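Local coordinates for Azi13 (Streptomyces sahachiroi, PDB 5HMB), which probably acts as a PaaI-type hotdog thioesterase, cleaving an aromatic naphthoate thioester during azinomycin biosynthesis, at residues V55-A60 and G125-H130. Sequence-based numbering, arbitrary orientation.
Sequences VVESVA and GQVRLH
Val127 pushes its side chain from strand 121-133 between Val56 and Ala60 of helix 49-68, with the end of Glu57 closing one side. Followed outward, its CB meets the CB of Ala60 at 3.7 Å, where a lone methyl lets the branched residue come close to the helix backbone. The two methyls then part. CG2 of Val127, set beside its own backbone N, also touches the Ala60 methyl and runs to CG1 of Val56 at 3.5 Å, a tight carbon pair in which the valines lie flank to flank, pointing opposite ways. CG1 of Val127, anti to the backbone N (chi1 175°), lies mainly against the carboxylate of Glu57, with OE2 at 3.8 Å. A kink at chi2 (73°) lays the Glu57 chain roughly perpendicular to the valine in van der Waals contact, while its OE1 takes a hydrogen bond from ND2 of Asn79. Phe83 of a second subunit packs on Glu57, at the kind of interface where hotdog thioesterases commonly place their active sites.

Two residues earlier in the strand, Gly125 presents bare backbone: its CA lies 3.7 Å from CG1 of Val56, and any CB would point into that same methyl. Replacing Val56 with an alanine would probably open a gap over Gly125 and leave CG2 of Val127 without its close methyl partner. Val56 and Ala60 also pack on Val112 of the neighbouring strand 107-115. This is the hotdog fold, a long helix wrapped by a curved antiparallel sheet; the axes of 55-60 and 125-130 come within 8.4 Å, at 53° to each other. With no hydrogen bond linking the two segments, the seam depends on the fit of small apolar groups, and the buried carboxylate beside it has its polar demand met in part by Asn79.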
loop_
_atom_site.group_PDB
_atom_site.type_symbol
_atom_site.label_atom_id
_atom_site.label_comp_id
_atom_site.label_asym_id
_atom_site.label_seq_id
_atom_site.Cartn_x
_atom_site.Cartn_y
_atom_site.Cartn_z
ATOM N N VAL A 55 0.092 9.260 13.525
ATOM C CA VAL A 55 -0.140 10.675 13.236
ATOM C C VAL A 55 -0.840 10.842 11.896
ATOM O O VAL A 55 -1.719 11.701 11.732
ATOM C CB VAL A 55 1.193 11.441 13.247
ATOM C CG1 VAL A 55 1.024 12.815 12.578
ATOM C CG2 VAL A 55 1.707 11.567 14.663
ATOM N N VAL A 56 -0.420 10.072 10.897
ATOM C CA VAL A 56 -1.100 10.101 9.606
ATOM C C VAL A 56 -2.569 9.707 9.776
ATOM O O VAL A 56 -3.482 10.376 9.271
ATOM C CB VAL A 56 -0.354 9.182 8.619
ATOM C CG1 VAL A 56 -1.206 8.878 7.414
ATOM C CG2 VAL A 56 0.969 9.830 8.176
ATOM N N GLU A 57 -2.818 8.621 10.508
ATOM C CA GLU A 57 -4.193 8.213 10.778
ATOM C C GLU A 57 -4.969 9.337 11.460
ATOM O O GLU A 57 -6.061 9.714 11.010
ATOM C CB GLU A 57 -4.202 6.930 11.620
ATOM C CG GLU A 57 -5.605 6.271 11.685
ATOM C CD GLU A 57 -5.989 5.602 10.365
ATOM O OE1 GLU A 57 -5.076 5.176 9.624
ATOM O OE2 GLU A 57 -7.195 5.499 10.064
ATOM N N SER A 58 -4.395 9.923 12.520
ATOM C CA SER A 58 -5.083 10.976 13.279
ATOM C C SER A 58 -5.409 12.183 12.406
ATOM O O SER A 58 -6.526 12.715 12.456
ATOM C CB SER A 58 -4.223 11.436 14.462
ATOM O OG SER A 58 -3.858 10.388 15.337
ATOM N N VAL A 59 -4.431 12.680 11.643
ATOM C CA VAL A 59 -4.660 13.930 10.925
ATOM C C VAL A 59 -5.654 13.716 9.782
ATOM O O VAL A 59 -6.537 14.551 9.536
ATOM C CB VAL A 59 -3.333 14.541 10.434
ATOM C CG1 VAL A 59 -3.608 15.849 9.729
ATOM C CG2 VAL A 59 -2.366 14.782 11.608
ATOM N N ALA A 60 -5.545 12.592 9.077
ATOM C CA ALA A 60 -6.509 12.308 8.021
ATOM C C ALA A 60 -7.913 12.073 8.593
ATOM O O ALA A 60 -8.905 12.568 8.038
ATOM C CB ALA A 60 -6.036 11.109 7.196
ATOM N N GLY A 125 1.717 9.413 4.224
ATOM C CA GLY A 125 0.779 8.304 4.316
ATOM C C GLY A 125 -0.524 8.575 3.585
ATOM O O GLY A 125 -1.005 9.709 3.523
ATOM N N GLN A 126 -1.105 7.500 3.046
ATOM C CA GLN A 126 -2.417 7.525 2.412
ATOM C C GLN A 126 -3.387 6.751 3.290
ATOM O O GLN A 126 -3.098 5.614 3.671
ATOM C CB GLN A 126 -2.380 6.895 1.019
ATOM C CG GLN A 126 -1.191 7.321 0.187
ATOM C CD GLN A 126 -1.249 8.792 -0.176
ATOM O OE1 GLN A 126 -2.274 9.270 -0.671
ATOM N NE2 GLN A 126 -0.156 9.524 0.079
ATOM N N VAL A 127 -4.536 7.353 3.591
ATOM C CA VAL A 127 -5.496 6.803 4.541
ATOM C C VAL A 127 -6.850 6.662 3.843
ATOM O O VAL A 127 -7.417 7.648 3.350
ATOM C CB VAL A 127 -5.615 7.668 5.804
ATOM C CG1 VAL A 127 -6.705 7.144 6.712
ATOM C CG2 VAL A 127 -4.319 7.655 6.546
ATOM N N ARG A 128 -7.349 5.432 3.790
ATOM C CA ARG A 128 -8.657 5.133 3.236
ATOM C C ARG A 128 -9.605 4.952 4.403
ATOM O O ARG A 128 -9.274 4.243 5.362
ATOM C CB ARG A 128 -8.630 3.871 2.372
ATOM C CG ARG A 128 -10.063 3.394 1.921
ATOM C CD ARG A 128 -9.960 2.174 0.993
ATOM N NE ARG A 128 -9.261 2.476 -0.265
ATOM C CZ ARG A 128 -9.893 2.913 -1.352
ATOM N NH1 ARG A 128 -11.212 3.099 -1.307
ATOM N NH2 ARG A 128 -9.226 3.160 -2.476
ATOM N N LEU A 129 -10.755 5.620 4.333
ATOM C CA LEU A 129 -11.774 5.574 5.364
ATOM C C LEU A 129 -13.135 5.313 4.730
ATOM O O LEU A 129 -13.380 5.652 3.572
ATOM C CB LEU A 129 -11.826 6.882 6.152
ATOM C CG LEU A 129 -10.507 7.445 6.679
ATOM C CD1 LEU A 129 -10.126 8.702 5.915
ATOM C CD2 LEU A 129 -10.618 7.733 8.168
ATOM N N HIS A 130 -14.023 4.718 5.508
ATOM C CA HIS A 130 -15.371 4.381 5.060
ATOM C C HIS A 130 -16.348 5.369 5.682
ATOM O O HIS A 130 -16.198 5.743 6.849
ATOM C CB HIS A 130 -15.693 2.936 5.455
ATOM C CG HIS A 130 -17.070 2.475 5.080
ATOM N ND1 HIS A 130 -17.532 2.464 3.780
ATOM C CD2 HIS A 130 -18.076 1.976 5.839
ATOM C CE1 HIS A 130 -18.770 2.000 3.757
ATOM N NE2 HIS A 130 -19.124 1.698 4.993
#